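Local coordinates for phenazine biosynthesis protein PhzF family (Enterococcus faecalis, PDB 1S7J) that probably acts as an isomerase of the PhzF family, whose members share the diaminopimelate epimerase fold, although its own substrate is not established, at residues K151-V156 against V177-S183; F163-L169 against F191-L195. One frame throughout, in Å; residues are numbered along the deposited sequence.

Overall arrangement
Both contacts set a short helix against neighbouring strands of the same sheet: contact 1 lays the start of helix 153-158 on strand 175-180, and contact 2 lays helix 163-168 on the end of strand 186-192. The helices follow each other in the chain and the segments alternate along it. Although the centres are about 21 Å apart, the two meet where V177 CG1 packs on F191 CE2 at 3.8 Å. Both are partly buried, but four of seven touching residues are buried in contact 2 against four of twelve in contact 1. In contact 1 a backbone N-H bonds a carboxylate near the exposed turn; in contact 2 the ammonium of partly exposed K194 bonds a backbone carbonyl, beside exposed K167.

Contact 1. Residues K151-V156 against V177-S183; sequences KDEETV and VTASGDS
V156 lies over strand 175-180, its CG2 pressed against A179 CB at 3.5 Å, tighter than usual for two carbons. With CG1 anti to the backbone N (chi1 175°), both methyls lie on one face of the strand: CG2 meets A179 and the carbonyl of T178, while V156 CG1 passes V177 CG2 at 3.9 Å. Alanine suits this place because the backbone comes so near; A179 CB is only 3.3 Å from D152 O. Farther out, E153 stretches its extended chain over the turn beyond the strand, and D182 N gives E153 OE2 a nearly straight hydrogen bond of 2.8 Å and 173°, close to the line of the C-O bond. The two carboxylates are almost parallel, 19° apart, with E153 OE2 3.5 Å from D182 OD1. Two acceptors so close would probably disfavour full charge on both, an effect the backbone N-H may ease. D152 caps the helix from the N-cap position: its OD1 accepts from T155 N, above the carboxylate plane, and from T155 OG1 at 2.7 Å. V156 O receives a bond from R189 on the adjoining strand. T178 points away, to L210 and W214 of helix 207-218, consistent with an Asp-capped helix outside the curved, helix-filled sheet of the diaminopimelate epimerase fold.

Contact 2. Residues F163-L169 against F191-L195; sequences FSALKAL and FFPKL
F163 turns the edge of its ring toward the face of F191, an offset edge-to-face pair that joins helix 163-168 to the curved sheet of the diaminopimelate epimerase-like fold of the PhzF family. The ring centroids are 5.6 Å apart with the planes at 63°, and F163 CE2 makes the closest approach, 3.6 Å from F191 CD1. L166, one helical turn along, brings its CD1 to F191 CD2 at 4.0 Å, so the second ring meets two apolar side chains from the same helix. L166 CB meanwhile rests near P193 CG. Proline fits here as a compact, rigid apolar block that opens the short 3-10 segment 193-194 following strand 186-192: P193 CB lies 3.4 Å from F163 O and its CG 3.6 Å from K167 N, covering the helix backbone where those two atoms bond to each other. K167, extended from a CG anti to its own N (chi1 -179°), runs its methylenes past P193 O and carries its ammonium to the surface. K194 reaches the C-terminal end of the helix, its CE 3.6 Å from K167 O. K194 NZ gives L169 O a hydrogen bond of 2.8 Å, tilted 31° from the carbonyl plane.

Around this shell, V175 of the next strand and P161 also pack on F191, while A132 and L133 of helix 127-133 back L166. D162, just before the helix, accepts from A165 N and S164 OG through OD2. Past the other end, K194 NZ also bonds G172 O, tying down the chain that leaves the helix.

Contact 1. Residues K151-V156 against V177-S183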
loop_
_atom_site.group_PDB
_atom_site.type_symbol
_atom_site.label_atom_id
_atom_site.label_comp_id
_atom_site.label_asym_id
_atom_site.label_seq_id
_atom_site.Cartn_x
_atom_site.Cartn_y
_atom_site.Cartn_z
ATOM N N LYS A 151 21.485 3.703 -6.328
ATOM C CA LYS A 151 22.173 3.445 -7.592
ATOM C C LYS A 151 21.319 2.853 -8.734
ATOM O O LYS A 151 21.230 3.441 -9.807
ATOM C CB LYS A 151 23.406 2.557 -7.350
ATOM C CG LYS A 151 24.253 2.313 -8.597
ATOM C CD LYS A 151 25.401 1.353 -8.320
ATOM C CE LYS A 151 26.182 1.061 -9.606
ATOM N NZ LYS A 151 27.348 0.150 -9.381
ATOM N N ASP A 152 20.748 1.674 -8.504
ATOM C CA ASP A 152 19.920 1.002 -9.526
ATOM C C ASP A 152 18.918 0.032 -8.914
ATOM O O ASP A 152 18.774 -0.032 -7.691
ATOM C CB ASP A 152 20.812 0.270 -10.551
ATOM C CG ASP A 152 21.894 -0.622 -9.890
ATOM O OD1 ASP A 152 21.819 -0.911 -8.676
ATOM O OD2 ASP A 152 22.824 -1.029 -10.615
ATOM N N GLU A 153 18.211 -0.720 -9.765
ATOM C CA GLU A 153 17.225 -1.681 -9.263
ATOM C C GLU A 153 17.903 -2.815 -8.514
ATOM O O GLU A 153 17.393 -3.294 -7.497
ATOM C CB GLU A 153 16.379 -2.254 -10.400
ATOM C CG GLU A 153 15.332 -3.255 -9.903
ATOM C CD GLU A 153 14.512 -3.899 -11.015
ATOM O OE1 GLU A 153 13.973 -4.998 -10.773
ATOM O OE2 GLU A 153 14.389 -3.308 -12.114
ATOM N N GLU A 154 19.034 -3.267 -9.040
ATOM C CA GLU A 154 19.785 -4.338 -8.431
ATOM C C GLU A 154 20.165 -3.988 -6.984
ATOM O O GLU A 154 20.131 -4.845 -6.104
ATOM C CB GLU A 154 21.048 -4.630 -9.232
ATOM C CG GLU A 154 21.712 -5.969 -8.832
ATOM C CD GLU A 154 23.135 -6.082 -9.333
ATOM O OE1 GLU A 154 23.766 -5.021 -9.576
ATOM O OE2 GLU A 154 23.635 -7.223 -9.473
ATOM N N THR A 155 20.534 -2.738 -6.758
ATOM C CA THR A 155 20.924 -2.300 -5.419
ATOM C C THR A 155 19.729 -2.167 -4.470
ATOM O O THR A 155 19.846 -2.453 -3.275
ATOM C CB THR A 155 21.694 -0.946 -5.464
ATOM O OG1 THR A 155 22.896 -1.102 -6.246
ATOM C CG2 THR A 155 22.063 -0.493 -4.051
ATOM N N VAL A 156 18.602 -1.702 -4.993
ATOM C CA VAL A 156 17.398 -1.528 -4.189
ATOM C C VAL A 156 16.912 -2.882 -3.713
ATOM O O VAL A 156 16.591 -3.070 -2.530
ATOM C CB VAL A 156 16.273 -0.829 -5.021
ATOM C CG1 VAL A 156 14.996 -0.749 -4.228
ATOM C CG2 VAL A 156 16.709 0.559 -5.413
ATOM N N VAL A 177 12.989 3.912 -0.627
ATOM C CA VAL A 177 14.201 3.797 -1.406
ATOM C C VAL A 177 13.754 3.563 -2.845
ATOM O O VAL A 177 12.824 2.783 -3.090
ATOM C CB VAL A 177 15.107 2.622 -0.901
ATOM C CG1 VAL A 177 15.590 2.901 0.526
ATOM C CG2 VAL A 177 14.350 1.310 -0.938
ATOM N N THR A 178 14.401 4.230 -3.789
ATOM C CA THR A 178 14.024 4.121 -5.201
ATOM C C THR A 178 15.228 4.044 -6.123
ATOM O O THR A 178 16.374 4.156 -5.685
ATOM C CB THR A 178 13.200 5.353 -5.651
ATOM O OG1 THR A 178 12.606 5.992 -4.510
ATOM C CG2 THR A 178 12.119 4.939 -6.593
ATOM N N ALA A 179 14.954 3.868 -7.413
ATOM C CA ALA A 179 15.985 3.795 -8.439
ATOM C C ALA A 179 15.356 3.457 -9.789
ATOM O O ALA A 179 14.229 2.961 -9.849
ATOM C CB ALA A 179 17.025 2.760 -8.076
ATOM N N SER A 180 16.073 3.757 -10.870
ATOM C CA SER A 180 15.581 3.462 -12.215
ATOM C C SER A 180 15.388 1.963 -12.390
ATOM O O SER A 180 16.303 1.165 -12.100
ATOM C CB SER A 180 16.567 3.969 -13.288
ATOM O OG SER A 180 16.602 5.385 -13.351
ATOM N N GLY A 181 14.206 1.570 -12.836
ATOM C CA GLY A 181 13.928 0.165 -13.050
ATOM C C GLY A 181 14.667 -0.361 -14.261
ATOM O O GLY A 181 15.003 0.400 -15.172
ATOM N N ASP A 182 14.954 -1.664 -14.263
ATOM C CA ASP A 182 15.657 -2.293 -15.381
ATOM C C ASP A 182 14.700 -2.572 -16.543
ATOM O O ASP A 182 15.069 -2.414 -17.707
ATOM C CB ASP A 182 16.322 -3.605 -14.937
ATOM C CG ASP A 182 17.318 -3.409 -13.795
ATOM O OD1 ASP A 182 17.540 -4.380 -13.042
ATOM O OD2 ASP A 182 17.879 -2.296 -13.650
ATOM N N SER A 183 13.478 -2.983 -16.208
ATOM C CA SER A 183 12.452 -3.292 -17.216
ATOM C C SER A 183 11.172 -2.469 -16.974
ATOM O O SER A 183 10.185 -2.599 -17.710
ATOM C CB SER A 183 12.099 -4.788 -17.176
ATOM O OG SER A 183 13.245 -5.604 -17.399
#

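Contact 2. Residues F163-L169 against F191-L195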
loop_
_atom_site.group_PDB
_atom_site.type_symbol
_atom_site.label_atom_id
_atom_site.label_comp_id
_atom_site.label_asym_id
_atom_site.label_seq_id
_atom_site.Cartn_x
_atom_site.Cartn_y
_atom_site.Cartn_z
ATOM N N PHE A 163 17.245 -2.394 10.429
ATOM C CA PHE A 163 15.939 -1.868 10.847
ATOM C C PHE A 163 15.885 -1.188 12.208
ATOM O O PHE A 163 14.987 -0.370 12.455
ATOM C CB PHE A 163 14.864 -2.949 10.735
ATOM C CG PHE A 163 14.649 -3.436 9.333
ATOM C CD1 PHE A 163 14.943 -4.754 8.987
ATOM C CD2 PHE A 163 14.179 -2.572 8.343
ATOM C CE1 PHE A 163 14.776 -5.204 7.677
ATOM C CE2 PHE A 163 14.010 -3.012 7.034
ATOM C CZ PHE A 163 14.310 -4.329 6.698
ATOM N N SER A 164 16.793 -1.546 13.105
ATOM C CA SER A 164 16.828 -0.910 14.416
ATOM C C SER A 164 17.495 0.468 14.273
ATOM O O SER A 164 17.169 1.413 15.000
ATOM C CB SER A 164 17.576 -1.782 15.438
ATOM O OG SER A 164 18.872 -2.134 14.993
ATOM N N ALA A 165 18.406 0.576 13.303
ATOM C CA ALA A 165 19.102 1.823 13.032
ATOM C C ALA A 165 18.161 2.808 12.336
ATOM O O ALA A 165 18.244 4.021 12.552
ATOM C CB ALA A 165 20.325 1.567 12.170
ATOM N N LEU A 166 17.293 2.280 11.467
ATOM C CA LEU A 166 16.329 3.100 10.739
ATOM C C LEU A 166 15.246 3.643 11.674
ATOM O O LEU A 166 14.810 4.782 11.531
ATOM C CB LEU A 166 15.679 2.291 9.603
ATOM C CG LEU A 166 16.491 1.990 8.332
ATOM C CD1 LEU A 166 15.687 1.092 7.419
ATOM C CD2 LEU A 166 16.846 3.277 7.612
ATOM N N LYS A 167 14.797 2.804 12.602
ATOM C CA LYS A 167 13.768 3.193 13.572
ATOM C C LYS A 167 14.256 4.380 14.394
ATOM O O LYS A 167 13.456 5.194 14.881
ATOM C CB LYS A 167 13.467 2.005 14.500
ATOM C CG LYS A 167 12.389 2.247 15.557
ATOM C CD LYS A 167 12.128 0.959 16.330
ATOM C CE LYS A 167 11.055 1.125 17.391
ATOM N NZ LYS A 167 10.780 -0.186 18.065
ATOM N N ALA A 168 15.576 4.462 14.549
ATOM C CA ALA A 168 16.226 5.510 15.312
ATOM C C ALA A 168 16.303 6.866 14.597
ATOM O O ALA A 168 16.413 7.900 15.252
ATOM C CB ALA A 168 17.623 5.055 15.734
ATOM N N LEU A 169 16.279 6.860 13.264
ATOM C CA LEU A 169 16.340 8.116 12.509
ATOM C C LEU A 169 15.229 9.057 12.990
ATOM O O LEU A 169 14.123 8.610 13.299
ATOM C CB LEU A 169 16.206 7.848 11.015
ATOM C CG LEU A 169 17.200 6.833 10.443
ATOM C CD1 LEU A 169 17.030 6.743 8.942
ATOM C CD2 LEU A 169 18.615 7.233 10.790
ATOM N N PHE A 191 10.123 0.812 4.121
ATOM C CA PHE A 191 10.356 0.299 5.471
ATOM C C PHE A 191 9.669 1.171 6.511
ATOM O O PHE A 191 9.748 2.387 6.452
ATOM C CB PHE A 191 11.864 0.249 5.771
ATOM C CG PHE A 191 12.704 -0.239 4.614
ATOM C CD1 PHE A 191 12.564 -1.534 4.125
ATOM C CD2 PHE A 191 13.620 0.614 4.002
ATOM C CE1 PHE A 191 13.322 -1.972 3.031
ATOM C CE2 PHE A 191 14.378 0.187 2.914
ATOM C CZ PHE A 191 14.228 -1.112 2.428
ATOM N N PHE A 192 9.015 0.539 7.476
ATOM C CA PHE A 192 8.322 1.268 8.535
ATOM C C PHE A 192 8.593 0.659 9.921
ATOM O O PHE A 192 7.665 0.262 10.626
ATOM C CB PHE A 192 6.808 1.280 8.269
ATOM C CG PHE A 192 6.429 1.972 6.997
ATOM C CD1 PHE A 192 6.264 1.249 5.814
ATOM C CD2 PHE A 192 6.245 3.358 6.967
ATOM C CE1 PHE A 192 5.928 1.898 4.622
ATOM C CE2 PHE A 192 5.913 4.011 5.784
ATOM C CZ PHE A 192 5.752 3.284 4.610
ATOM N N PRO A 193 9.887 0.601 10.337
ATOM C CA PRO A 193 10.228 0.029 11.648
ATOM C C PRO A 193 9.657 0.823 12.816
ATOM O O PRO A 193 9.428 0.271 13.897
ATOM C CB PRO A 193 11.751 0.046 11.633
ATOM C CG PRO A 193 12.060 1.233 10.794
ATOM C CD PRO A 193 11.090 1.090 9.653
ATOM N N LYS A 194 9.451 2.124 12.610
ATOM C CA LYS A 194 8.885 2.973 13.653
ATOM C C LYS A 194 7.463 2.515 13.978
ATOM O O LYS A 194 6.946 2.769 15.075
ATOM C CB LYS A 194 8.851 4.431 13.203
ATOM C CG LYS A 194 10.209 5.053 12.976
ATOM C CD LYS A 194 10.088 6.566 12.847
ATOM C CE LYS A 194 11.446 7.221 12.657
ATOM N NZ LYS A 194 11.350 8.714 12.652
ATOM N N LEU A 195 6.835 1.861 13.006
ATOM C CA LEU A 195 5.469 1.368 13.137
ATOM C C LEU A 195 5.365 -0.161 13.275
ATOM O O LEU A 195 4.315 -0.739 12.985
ATOM C CB LEU A 195 4.640 1.825 11.926
ATOM C CG LEU A 195 3.892 3.169 11.940
ATOM C CD1 LEU A 195 4.703 4.266 12.592
ATOM C CD2 LEU A 195 3.524 3.546 10.508
#